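Local coordinates for protein mannan endo-1,4-beta-mannosidase (Mytilus edulis, PDB 2C0H) that hydrolyses internal beta-1,4-mannosidic linkages in the backbones of mannans, galactomannans and glucomannans, working as a monomeric family 5 glycoside hydrolase, at residues S175-H183 with F237-K248. The protein carries 3 engineered substitutions. Residues are numbered along the deposited sequence; the frame is centred on the assembly and turned at random.
With SO4 (sulfate ion), chain B.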
loop_
_atom_site.group_PDB
_atom_site.type_symbol
_atom_site.label_atom_id
_atom_site.label_comp_id
_atom_site.label_asym_id
_atom_site.label_seq_id
_atom_site.Cartn_x
_atom_site.Cartn_y
_atom_site.Cartn_z
ATOM N N SER A 175 -25.384 -12.380 5.160
ATOM C CA SER A 175 -26.495 -11.449 5.387
ATOM C C SER A 175 -26.039 -9.989 5.334
ATOM O O SER A 175 -26.849 -9.094 5.062
ATOM C CB SER A 175 -27.157 -11.731 6.740
ATOM O OG SER A 175 -27.678 -13.049 6.778
ATOM N N GLU A 176 -24.755 -9.753 5.611
ATOM C CA GLU A 176 -24.130 -8.447 5.413
ATOM C C GLU A 176 -23.538 -8.443 4.008
ATOM O O GLU A 176 -22.605 -9.197 3.739
ATOM C CB GLU A 176 -23.028 -8.200 6.453
ATOM C CG GLU A 176 -22.254 -6.886 6.267
ATOM C CD GLU A 176 -23.126 -5.649 6.441
ATOM O OE1 GLU A 176 -23.867 -5.582 7.444
ATOM O OE2 GLU A 176 -23.061 -4.740 5.584
ATOM N N PRO A 177 -24.082 -7.610 3.104
ATOM C CA PRO A 177 -23.606 -7.587 1.719
ATOM C C PRO A 177 -22.100 -7.417 1.532
ATOM O O PRO A 177 -21.527 -8.072 0.662
ATOM C CB PRO A 177 -24.354 -6.392 1.112
ATOM C CG PRO A 177 -25.585 -6.291 1.892
ATOM C CD PRO A 177 -25.200 -6.666 3.298
ATOM N N CYS A 178 -21.459 -6.563 2.327
ATOM C CA CYS A 178 -20.028 -6.296 2.123
ATOM C C CYS A 178 -19.125 -7.468 2.524
ATOM O O CYS A 178 -17.959 -7.499 2.119
ATOM C CB CYS A 178 -19.590 -5.005 2.825
ATOM S SG CYS A 178 -19.862 -4.963 4.609
ATOM N N PHE A 179 -19.644 -8.423 3.300
ATOM C CA PHE A 179 -18.893 -9.649 3.624
ATOM C C PHE A 179 -19.176 -10.811 2.669
ATOM O O PHE A 179 -18.553 -11.866 2.787
ATOM C CB PHE A 179 -19.168 -10.125 5.054
ATOM C CG PHE A 179 -18.830 -9.118 6.125
ATOM C CD1 PHE A 179 -17.795 -8.200 5.964
ATOM C CD2 PHE A 179 -19.531 -9.121 7.319
ATOM C CE1 PHE A 179 -17.499 -7.286 6.964
ATOM C CE2 PHE A 179 -19.230 -8.219 8.327
ATOM C CZ PHE A 179 -18.223 -7.299 8.149
ATOM N N ASP A 180 -20.103 -10.623 1.735
ATOM C CA ASP A 180 -20.480 -11.660 0.776
ATOM C C ASP A 180 -19.382 -11.736 -0.284
ATOM O O ASP A 180 -19.009 -10.712 -0.848
ATOM C CB ASP A 180 -21.840 -11.302 0.146
ATOM C CG ASP A 180 -22.458 -12.447 -0.650
ATOM O OD1 ASP A 180 -23.503 -12.989 -0.216
ATOM O OD2 ASP A 180 -21.929 -12.787 -1.728
ATOM N N THR A 181 -18.852 -12.928 -0.549
ATOM C CA THR A 181 -17.767 -13.067 -1.524
ATOM C C THR A 181 -18.158 -13.929 -2.731
ATOM O O THR A 181 -17.282 -14.436 -3.435
ATOM C CB THR A 181 -16.477 -13.625 -0.871
ATOM O OG1 THR A 181 -16.730 -14.920 -0.313
ATOM C CG2 THR A 181 -15.974 -12.698 0.226
ATOM N N ARG A 182 -19.457 -14.073 -2.994
ATOM C CA ARG A 182 -19.920 -14.870 -4.149
ATOM C C ARG A 182 -19.429 -14.279 -5.458
ATOM O O ARG A 182 -19.130 -15.014 -6.404
ATOM C CB ARG A 182 -21.446 -15.035 -4.165
ATOM C CG ARG A 182 -21.941 -16.012 -3.126
ATOM C CD ARG A 182 -23.436 -16.199 -3.182
ATOM N NE ARG A 182 -24.155 -14.994 -2.768
ATOM C CZ ARG A 182 -24.779 -14.144 -3.588
ATOM N NH1 ARG A 182 -24.796 -14.329 -4.907
ATOM N NH2 ARG A 182 -25.401 -13.087 -3.077
ATOM N N HIS A 183 -19.311 -12.956 -5.490
ATOM C CA HIS A 183 -18.819 -12.261 -6.677
ATOM C C HIS A 183 -17.344 -12.513 -6.962
ATOM O O HIS A 183 -16.886 -12.199 -8.064
ATOM C CB HIS A 183 -19.080 -10.756 -6.589
ATOM C CG HIS A 183 -18.261 -10.057 -5.553
ATOM N ND1 HIS A 183 -18.504 -10.189 -4.204
ATOM C CD2 HIS A 183 -17.195 -9.230 -5.664
ATOM C CE1 HIS A 183 -17.628 -9.472 -3.527
ATOM N NE2 HIS A 183 -16.821 -8.879 -4.390
ATOM N N PHE A 237 -20.116 -5.539 -7.711
ATOM C CA PHE A 237 -19.069 -5.980 -6.789
ATOM C C PHE A 237 -19.311 -5.391 -5.406
ATOM O O PHE A 237 -20.316 -4.716 -5.183
ATOM C CB PHE A 237 -17.693 -5.576 -7.323
ATOM C CG PHE A 237 -17.450 -5.983 -8.750
ATOM C CD1 PHE A 237 -17.797 -7.249 -9.194
ATOM C CD2 PHE A 237 -16.852 -5.102 -9.636
ATOM C CE1 PHE A 237 -17.577 -7.627 -10.514
ATOM C CE2 PHE A 237 -16.625 -5.476 -10.956
ATOM C CZ PHE A 237 -16.980 -6.736 -11.386
ATOM N N HIS A 238 -18.411 -5.676 -4.471
ATOM C CA HIS A 238 -18.489 -5.102 -3.129
ATOM C C HIS A 238 -17.132 -4.558 -2.693
ATOM O O HIS A 238 -16.095 -5.143 -2.999
ATOM C CB HIS A 238 -18.966 -6.148 -2.123
ATOM C CG HIS A 238 -20.377 -6.596 -2.340
ATOM N ND1 HIS A 238 -21.453 -5.740 -2.241
ATOM C CD2 HIS A 238 -20.890 -7.811 -2.643
ATOM C CE1 HIS A 238 -22.568 -6.409 -2.473
ATOM N NE2 HIS A 238 -22.254 -7.667 -2.725
ATOM N N ASN A 239 -17.136 -3.428 -1.989
ATOM C CA ASN A 239 -15.908 -2.831 -1.459
ATOM C C ASN A 239 -15.633 -3.316 -0.034
ATOM O O ASN A 239 -16.296 -2.891 0.891
ATOM C CB ASN A 239 -16.008 -1.294 -1.488
ATOM C CG ASN A 239 -14.692 -0.580 -1.127
ATOM O OD1 ASN A 239 -13.661 -1.193 -0.839
ATOM N ND2 ASN A 239 -14.744 0.749 -1.139
ATOM N N LEU A 240 -14.637 -4.182 0.118
ATOM C CA LEU A 240 -14.202 -4.668 1.436
ATOM C C LEU A 240 -13.599 -3.600 2.344
ATOM O O LEU A 240 -13.485 -3.831 3.557
ATOM C CB LEU A 240 -13.144 -5.764 1.279
ATOM C CG LEU A 240 -13.517 -7.081 0.608
ATOM C CD1 LEU A 240 -12.284 -7.953 0.391
ATOM C CD2 LEU A 240 -14.533 -7.825 1.447
ATOM N N TYR A 241 -13.170 -2.467 1.782
ATOM C CA TYR A 241 -12.372 -1.476 2.524
ATOM C C TYR A 241 -13.076 -0.157 2.783
ATOM O O TYR A 241 -12.429 0.792 3.203
ATOM C CB TYR A 241 -11.038 -1.250 1.797
ATOM C CG TYR A 241 -10.366 -2.562 1.501
ATOM C CD1 TYR A 241 -9.873 -3.351 2.526
ATOM C CD2 TYR A 241 -10.268 -3.036 0.200
ATOM C CE1 TYR A 241 -9.279 -4.574 2.260
ATOM C CE2 TYR A 241 -9.675 -4.248 -0.071
ATOM C CZ TYR A 241 -9.183 -5.010 0.950
ATOM O OH TYR A 241 -8.588 -6.227 0.675
ATOM N N SER A 242 -14.390 -0.112 2.561
ATOM C CA SER A 242 -15.168 1.101 2.829
ATOM C C SER A 242 -15.222 1.312 4.334
ATOM O O SER A 242 -15.044 0.370 5.082
ATOM C CB SER A 242 -16.588 0.995 2.261
ATOM O OG SER A 242 -17.398 0.060 2.977
ATOM N N ASP A 243 -15.485 2.543 4.753
ATOM C CA ASP A 243 -15.625 2.850 6.185
ATOM C C ASP A 243 -16.662 1.928 6.821
ATOM O O ASP A 243 -16.424 1.355 7.896
ATOM C CB ASP A 243 -16.057 4.311 6.397
ATOM C CG ASP A 243 -15.010 5.322 5.962
ATOM O OD1 ASP A 243 -13.904 4.933 5.526
ATOM O OD2 ASP A 243 -15.294 6.538 6.058
ATOM N N HIS A 244 -17.817 1.795 6.168
ATOM C CA HIS A 244 -18.910 0.946 6.675
ATOM C C HIS A 244 -18.488 -0.504 6.912
ATOM O O HIS A 244 -18.769 -1.074 7.975
ATOM C CB HIS A 244 -20.129 0.979 5.743
ATOM C CG HIS A 244 -21.291 0.200 6.263
ATOM N ND1 HIS A 244 -22.180 0.719 7.182
ATOM C CD2 HIS A 244 -21.696 -1.068 6.020
ATOM C CE1 HIS A 244 -23.089 -0.195 7.474
ATOM N NE2 HIS A 244 -22.818 -1.290 6.784
ATOM N N CYS A 245 -17.812 -1.099 5.931
ATOM C CA CYS A 245 -17.354 -2.473 6.046
ATOM C C CYS A 245 -16.295 -2.659 7.141
ATOM O O CYS A 245 -16.383 -3.596 7.935
ATOM C CB CYS A 245 -16.790 -2.955 4.709
ATOM S SG CYS A 245 -16.305 -4.685 4.680
ATOM N N LEU A 246 -15.294 -1.783 7.181
ATOM C CA LEU A 246 -14.207 -1.920 8.164
ATOM C C LEU A 246 -14.700 -1.746 9.591
ATOM O O LEU A 246 -14.256 -2.458 10.504
ATOM C CB LEU A 246 -13.053 -0.948 7.897
ATOM C CG LEU A 246 -12.276 -1.190 6.608
ATOM C CD1 LEU A 246 -11.196 -0.156 6.482
ATOM C CD2 LEU A 246 -11.692 -2.594 6.545
ATOM N N VAL A 247 -15.604 -0.795 9.789
ATOM C CA VAL A 247 -16.120 -0.548 11.140
ATOM C C VAL A 247 -17.056 -1.688 11.546
ATOM O O VAL A 247 -17.039 -2.116 12.710
ATOM C CB VAL A 247 -16.761 0.853 11.260
ATOM C CG1 VAL A 247 -17.321 1.080 12.661
ATOM C CG2 VAL A 247 -15.746 1.913 10.951
ATOM N N LYS A 248 -17.846 -2.219 10.612
ATOM C CA LYS A 248 -18.679 -3.401 10.905
ATOM C C LYS A 248 -17.791 -4.602 11.259
ATOM O O LYS A 248 -18.112 -5.377 12.161
ATOM C CB LYS A 248 -19.599 -3.729 9.722
ATOM C CG LYS A 248 -20.548 -4.905 9.945
ATOM C CD LYS A 248 -21.711 -4.555 10.853
ATOM C CE LYS A 248 -22.757 -5.672 10.866
ATOM N NZ LYS A 248 -23.986 -5.343 11.661
HETATM S S SO4 B . -18.342 4.583 3.134
HETATM O O1 SO4 B . -16.882 4.550 3.042
HETATM O O2 SO4 B . -18.785 3.594 4.120
HETATM O O3 SO4 B . -18.986 4.257 1.863
HETATM O O4 SO4 B . -18.776 5.915 3.570
HETATM O O HOH W 1 -15.333 -7.783 -2.120
#
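Cys178 and His238 bring the two backbones to 5.6 Å between their CA atoms, and His183 and Phe237 to 6.3 Å. No direct hydrogen bond joins segments 175-183 and 237-248; the contact packs together the loops that leave strands 155-162 and 221-225, parallel neighbours in the TIM barrel. The second segment runs into helix 243-250, N-capped by Ser242 OG, which accepts from Cys245 N. The His238 ring is contacted over one face and at its edge. Pro177 O sits 3.3 Å above the ring centre, while the edge meets the face of His183 in an offset edge-to-face pair, planes at 81°. A water bridges His183 NE2 and His238 O, donating to the latter. Shortening His238 to an alanine would remove the imidazole, and the His183 face would probably lose its aromatic partner while a gap opened beside Pro177 O. Near the helix, Phe179 CZ packs on Lys248 CG at 3.8 Å, and Glu176 CG lies over one face of the same phenyl ring. Glu176 OE1 is 4.2 Å from Lys248 NZ, too far for a salt bridge. With chi1 at -175°, Cys245 turns its SG toward Cys178 SG and Phe179 CE1. The cysteines are not disulfide-bonded here: Cys178 SG and Cys245 SG stand 3.6 Å apart.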